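Local coordinates for protein aldose 1-epimerase (Escherichia coli, PDB 3NRE) that probably interconverts the alpha and beta anomers of aldose sugars, at residues T146-Y151 with T280-S285; C232-V237 with E254-A259. All coordinates share one frame; numbering follows the deposited sequence. Where two conformers were deposited one is given.

Contact 1 (T146-Y151 with T280-S285)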
loop_
_atom_site.group_PDB
_atom_site.type_symbol
_atom_site.label_atom_id
_atom_site.label_comp_id
_atom_site.label_asym_id
_atom_site.label_seq_id
_atom_site.Cartn_x
_atom_site.Cartn_y
_atom_site.Cartn_z
ATOM N N THR A 146 -3.208 -6.842 5.021
ATOM C CA THR A 146 -3.698 -5.832 4.074
ATOM C C THR A 146 -2.844 -4.586 4.142
ATOM O O THR A 146 -2.074 -4.336 5.113
ATOM C CB THR A 146 -5.170 -5.439 4.401
ATOM O OG1 THR A 146 -5.269 -5.151 5.802
ATOM C CG2 THR A 146 -6.095 -6.555 4.059
ATOM N N GLY A 147 -2.984 -3.785 3.089
ATOM C CA GLY A 147 -2.252 -2.551 3.027
ATOM C C GLY A 147 -2.503 -1.884 1.726
ATOM O O GLY A 147 -3.336 -2.327 0.966
ATOM N N TRP A 148 -1.802 -0.782 1.547
ATOM C CA TRP A 148 -1.874 -0.027 0.317
ATOM C C TRP A 148 -0.529 0.510 -0.047
ATOM O O TRP A 148 0.386 0.630 0.785
ATOM C CB TRP A 148 -2.847 1.161 0.459
ATOM C CG TRP A 148 -4.285 0.821 0.564
ATOM C CD1 TRP A 148 -5.222 0.716 -0.454
ATOM C CD2 TRP A 148 -4.984 0.540 1.784
ATOM N NE1 TRP A 148 -6.469 0.370 0.095
ATOM C CE2 TRP A 148 -6.341 0.265 1.450
ATOM C CE3 TRP A 148 -4.591 0.461 3.133
ATOM C CZ2 TRP A 148 -7.294 -0.053 2.418
ATOM C CZ3 TRP A 148 -5.521 0.121 4.086
ATOM C CH2 TRP A 148 -6.874 -0.111 3.722
ATOM N N HIS A 149 -0.454 0.879 -1.331
ATOM C CA HIS A 149 0.762 1.353 -1.947
ATOM C C HIS A 149 0.518 2.659 -2.679
ATOM O O HIS A 149 0.452 2.689 -3.915
ATOM C CB HIS A 149 1.294 0.234 -2.839
ATOM C CG HIS A 149 2.677 0.437 -3.346
ATOM N ND1 HIS A 149 2.991 1.415 -4.259
ATOM C CD2 HIS A 149 3.809 -0.286 -3.172
ATOM C CE1 HIS A 149 4.267 1.311 -4.604
ATOM N NE2 HIS A 149 4.778 0.271 -3.973
ATOM N N PRO A 150 0.334 3.758 -1.927
ATOM C CA PRO A 150 0.097 5.042 -2.586
ATOM C C PRO A 150 1.367 5.696 -3.086
ATOM O O PRO A 150 2.427 5.614 -2.434
ATOM C CB PRO A 150 -0.596 5.869 -1.492
ATOM C CG PRO A 150 -0.121 5.284 -0.235
ATOM C CD PRO A 150 0.165 3.862 -0.465
ATOM N N TYR A 151 1.227 6.388 -4.208
ATOM C CA TYR A 151 2.260 7.170 -4.808
ATOM C C TYR A 151 1.948 8.648 -4.603
ATOM O O TYR A 151 0.914 9.145 -5.084
ATOM C CB TYR A 151 2.311 6.927 -6.307
ATOM C CG TYR A 151 2.740 5.524 -6.735
ATOM C CD1 TYR A 151 1.816 4.471 -6.773
ATOM C CD2 TYR A 151 4.034 5.272 -7.146
ATOM C CE1 TYR A 151 2.216 3.186 -7.198
ATOM C CE2 TYR A 151 4.406 4.001 -7.591
ATOM C CZ TYR A 151 3.511 2.992 -7.579
ATOM O OH TYR A 151 3.881 1.728 -8.023
ATOM N N THR A 280 -10.915 -10.220 7.989
ATOM C CA THR A 280 -10.285 -9.123 8.710
ATOM C C THR A 280 -10.399 -7.859 7.836
ATOM O O THR A 280 -10.522 -7.981 6.623
ATOM C CB THR A 280 -8.832 -9.398 9.089
ATOM O OG1 THR A 280 -8.396 -8.361 9.979
ATOM C CG2 THR A 280 -7.914 -9.447 7.861
ATOM N N THR A 281 -10.375 -6.692 8.487
ATOM C CA THR A 281 -10.610 -5.412 7.819
ATOM C C THR A 281 -9.576 -4.399 8.286
ATOM O O THR A 281 -9.143 -4.415 9.446
ATOM C CB THR A 281 -12.042 -4.882 8.125
ATOM O OG1 THR A 281 -13.022 -5.844 7.705
ATOM C CG2 THR A 281 -12.294 -3.552 7.411
ATOM N N SER A 282 -9.130 -3.543 7.370
ATOM C CA SER A 282 -8.263 -2.410 7.748
ATOM C C SER A 282 -8.759 -1.185 7.004
ATOM O O SER A 282 -9.360 -1.335 5.970
ATOM C CB SER A 282 -6.789 -2.652 7.432
ATOM O OG SER A 282 -6.578 -2.885 6.079
ATOM N N GLU A 283 -8.464 0.006 7.518
ATOM C CA GLU A 283 -8.876 1.243 6.891
ATOM C C GLU A 283 -7.673 2.188 6.814
ATOM O O GLU A 283 -6.850 2.228 7.721
ATOM C CB GLU A 283 -9.999 1.860 7.738
ATOM C CG GLU A 283 -10.524 3.188 7.270
ATOM C CD GLU A 283 -11.386 3.862 8.328
ATOM O OE1 GLU A 283 -12.492 3.330 8.583
ATOM O OE2 GLU A 283 -10.940 4.901 8.894
HETATM N N MSE A 284 -7.573 2.956 5.728
HETATM C CA MSE A 284 -6.598 4.030 5.634
HETATM C C MSE A 284 -7.407 5.275 5.347
HETATM O O MSE A 284 -8.256 5.228 4.458
HETATM C CB MSE A 284 -5.659 3.750 4.467
HETATM C CG MSE A 284 -4.758 4.921 4.058
HETATM SE SE MSE A 284 -3.583 4.620 2.609
HETATM C CE MSE A 284 -4.797 4.513 1.121
ATOM N N SER A 285 -7.135 6.374 6.049
ATOM C CA SER A 285 -7.714 7.632 5.668
ATOM C C SER A 285 -6.633 8.636 5.312
ATOM O O SER A 285 -5.533 8.625 5.894
ATOM C CB SER A 285 -8.651 8.155 6.741
ATOM O OG SER A 285 -7.972 8.613 7.902
HETATM O O HOH W 1 -3.455 -1.792 6.917
#

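Contact 2 (C232-V237 with E254-A259)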
loop_
_atom_site.group_PDB
_atom_site.type_symbol
_atom_site.label_atom_id
_atom_site.label_comp_id
_atom_site.label_asym_id
_atom_site.label_seq_id
_atom_site.Cartn_x
_atom_site.Cartn_y
_atom_site.Cartn_z
ATOM N N CYS A 232 3.869 -1.173 10.518
ATOM C CA CYS A 232 5.008 -1.038 9.610
ATOM C C CYS A 232 4.631 -0.202 8.406
ATOM O O CYS A 232 3.488 -0.195 8.009
ATOM C CB CYS A 232 5.472 -2.410 9.150
ATOM S SG CYS A 232 6.032 -3.476 10.483
ATOM N N TYR A 233 5.621 0.494 7.851
ATOM C CA TYR A 233 5.466 1.228 6.581
ATOM C C TYR A 233 6.726 0.991 5.749
ATOM O O TYR A 233 7.817 0.812 6.295
ATOM C CB TYR A 233 5.203 2.728 6.816
ATOM C CG TYR A 233 6.300 3.572 7.467
ATOM C CD1 TYR A 233 7.279 4.208 6.705
ATOM C CD2 TYR A 233 6.321 3.831 8.848
ATOM C CE1 TYR A 233 8.270 5.006 7.313
ATOM C CE2 TYR A 233 7.287 4.643 9.427
ATOM C CZ TYR A 233 8.259 5.211 8.668
ATOM O OH TYR A 233 9.216 6.018 9.229
ATOM N N PHE A 234 6.568 0.985 4.417
ATOM C CA PHE A 234 7.701 1.025 3.497
ATOM C C PHE A 234 7.802 2.410 2.858
ATOM O O PHE A 234 6.817 3.089 2.638
ATOM C CB PHE A 234 7.573 -0.061 2.373
ATOM C CG PHE A 234 8.350 -1.351 2.637
ATOM C CD1 PHE A 234 7.875 -2.278 3.569
ATOM C CD2 PHE A 234 9.524 -1.641 1.972
ATOM C CE1 PHE A 234 8.575 -3.449 3.830
ATOM C CE2 PHE A 234 10.195 -2.812 2.235
ATOM C CZ PHE A 234 9.730 -3.713 3.137
ATOM N N ILE A 235 9.012 2.834 2.579
ATOM C CA ILE A 235 9.264 4.036 1.815
ATOM C C ILE A 235 9.929 3.568 0.527
ATOM O O ILE A 235 10.892 2.765 0.558
ATOM C CB ILE A 235 10.239 4.996 2.501
ATOM C CG1 ILE A 235 9.678 5.515 3.818
ATOM C CG2 ILE A 235 10.619 6.174 1.580
ATOM C CD1 ILE A 235 8.342 6.315 3.705
ATOM N N PHE A 236 9.440 4.102 -0.587
ATOM C CA PHE A 236 10.044 3.938 -1.886
ATOM C C PHE A 236 10.382 5.289 -2.512
ATOM O O PHE A 236 9.516 6.162 -2.609
ATOM C CB PHE A 236 9.092 3.132 -2.815
ATOM C CG PHE A 236 9.696 2.876 -4.140
ATOM C CD1 PHE A 236 10.872 2.173 -4.218
ATOM C CD2 PHE A 236 9.143 3.361 -5.287
ATOM C CE1 PHE A 236 11.477 1.953 -5.420
ATOM C CE2 PHE A 236 9.755 3.152 -6.528
ATOM C CZ PHE A 236 10.910 2.435 -6.595
ATOM N N VAL A 237 11.642 5.451 -2.922
ATOM C CA VAL A 237 12.136 6.523 -3.790
ATOM C C VAL A 237 12.903 5.791 -4.880
ATOM O O VAL A 237 13.758 4.946 -4.598
ATOM C CB VAL A 237 13.082 7.499 -3.096
ATOM C CG1 VAL A 237 13.507 8.615 -4.081
ATOM C CG2 VAL A 237 12.415 8.077 -1.866
ATOM N N GLU A 254 4.030 3.385 2.193
ATOM C CA GLU A 254 3.117 2.213 2.038
ATOM C C GLU A 254 2.727 1.626 3.388
ATOM O O GLU A 254 3.540 0.934 4.003
ATOM C CB GLU A 254 3.789 1.103 1.246
ATOM C CG GLU A 254 4.467 1.572 -0.049
ATOM C CD GLU A 254 5.519 0.559 -0.580
ATOM O OE1 GLU A 254 5.376 -0.705 -0.427
ATOM O OE2 GLU A 254 6.472 1.129 -1.151
ATOM N N PRO A 255 1.501 1.860 3.854
ATOM C CA PRO A 255 1.096 1.248 5.124
ATOM C C PRO A 255 0.784 -0.240 4.994
ATOM O O PRO A 255 0.175 -0.714 4.006
ATOM C CB PRO A 255 -0.146 2.016 5.509
ATOM C CG PRO A 255 -0.743 2.359 4.134
ATOM C CD PRO A 255 0.426 2.686 3.297
HETATM N N MSE A 256 1.245 -1.002 5.991
HETATM C CA MSE A 256 1.037 -2.420 5.985
HETATM C C MSE A 256 0.623 -2.865 7.344
HETATM O O MSE A 256 1.153 -2.372 8.352
HETATM C CB MSE A 256 2.349 -3.181 5.626
HETATM C CG MSE A 256 2.894 -2.864 4.269
HETATM SE SE MSE A 256 4.755 -3.502 4.276
HETATM C CE MSE A 256 4.599 -5.245 4.827
ATOM N N SER A 257 -0.275 -3.845 7.368
ATOM C CA SER A 257 -0.777 -4.380 8.625
ATOM C C SER A 257 0.190 -5.353 9.306
ATOM O O SER A 257 -0.097 -5.838 10.419
ATOM C CB SER A 257 -2.106 -5.102 8.373
ATOM O OG SER A 257 -1.910 -6.325 7.701
ATOM N N HIS A 258 1.327 -5.602 8.655
ATOM C CA HIS A 258 2.303 -6.565 9.128
ATOM C C HIS A 258 3.679 -6.177 8.672
ATOM O O HIS A 258 3.803 -5.283 7.855
ATOM C CB HIS A 258 1.943 -7.969 8.647
ATOM C CG HIS A 258 2.027 -8.133 7.161
ATOM N ND1 HIS A 258 3.145 -8.627 6.530
ATOM C CD2 HIS A 258 1.113 -7.901 6.191
ATOM C CE1 HIS A 258 2.930 -8.647 5.224
ATOM N NE2 HIS A 258 1.713 -8.198 4.984
ATOM N N ALA A 259 4.696 -6.875 9.208
ATOM C CA ALA A 259 6.098 -6.647 8.851
ATOM C C ALA A 259 6.463 -7.496 7.638
ATOM O O ALA A 259 5.916 -8.586 7.483
ATOM C CB ALA A 259 7.005 -7.002 9.992
#

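Contact 1 (T146-Y151 with T280-S285)
S282 and T146 meet through their hydroxyls: S282 OG and T146 OG1 lie 2.6 Å apart. This is a short hydrogen bond, and either group could be the donor. Each hydroxyl sits between its own backbone N and carbonyl carbon (chi1 59° for S282 and 49° for T146), which points both oxygens into the gap between the strands. A water links S282 OG to T146 O, but both of its bonds are weak. The backbone of S282 also meets W148. Its O lies 3.6 Å from W148 CH2, at the edge of the indole and near its plane. At E283 the side chain turns away, and the carbonyl carbon passes the same end of the ring obliquely. M284, a selenomethionine, then crosses one face of W148. Its CB makes a CH-pi contact, 3.9 Å from the centroid of the six-membered ring of W148. The chain runs on and bends at chi3 (70°), which brings M284 CE to 3.8 Å from W148 CG. M284 SE stands oblique to the five-membered ring, a Met-aromatic contact. W148 NE1 hydrogen-bonds Q119 OE1, which ties down the polar edge of the indole. The two strand axes are 8.2 Å apart. They belong to different sheets, so the contact is face-to-face sheet packing, as in the beta-sandwich of the galactose mutarotase fold.

Contact 2 (C232-V237 with E254-A259)
C232, Y233 and F234 pair with M256, P255 and E254 in antiparallel register, with strand axes 4.7 Å apart and at 157°. F234 and E254 form a hydrogen-bonded pair: E254 N gives to F234 O at 2.8 Å, and F234 N gives to E254 O at 3.1 Å. E254 O also receives a CA-H...O contact from Y233 CA. M256 N bonds to C232 O, and Y233 with P255 is the non-hydrogen-bonded pair between. The side chains of C232, F234, E254 and M256 share one face of the sheet. The E254 carboxylate lies over the neighbouring strand, with OE1 3.6 Å from F234 CB and OE2 3.7 Å from F236 CB. With an alanine here the carboxylate would be gone, which would probably open a gap beside F234 CB and F236 CB. M256, a selenomethionine, places SE 3.4 Å from F234 CD1. The approach is oblique to the ring, a Met-aromatic contact. In M256 a bend at chi3 (53°), about the CG-SE bond, lays CE over one face of H258. At the end of the pair C232 SG packs on A259 CB at 3.7 Å. C232 CB rests against H258 O, a buried oxygen with no partner in the model. The arrangement is an antiparallel ladder in the curved sheet of the galactose mutarotase fold. A diethylene glycol molecule, probably from the crystallisation liquor, lies beside F234 and is consistent with a pocket on the face carrying E254, possibly for the sugar.

In the fold
Both contacts are buried in the core, with centres 10 Å apart. They share one sheet, in which strands 142-153 and 250-256 are neighbours. Backbone bonds join them there: T146 O probably accepts from S257 N, and P255 O from W148 N. Contact 2 works within this sheet, so main-chain hydrogen bonds carry it. Contact 1 reaches across to a second sheet through strand 279-290. It depends on side chains: one hydroxyl pair and an indole against selenomethionine. W148 and H149 point to different sides. W148 faces the sandwich interior, while H149 packs against E254 and hydrogen-bonds the bound glycol, consistent with a pocket there.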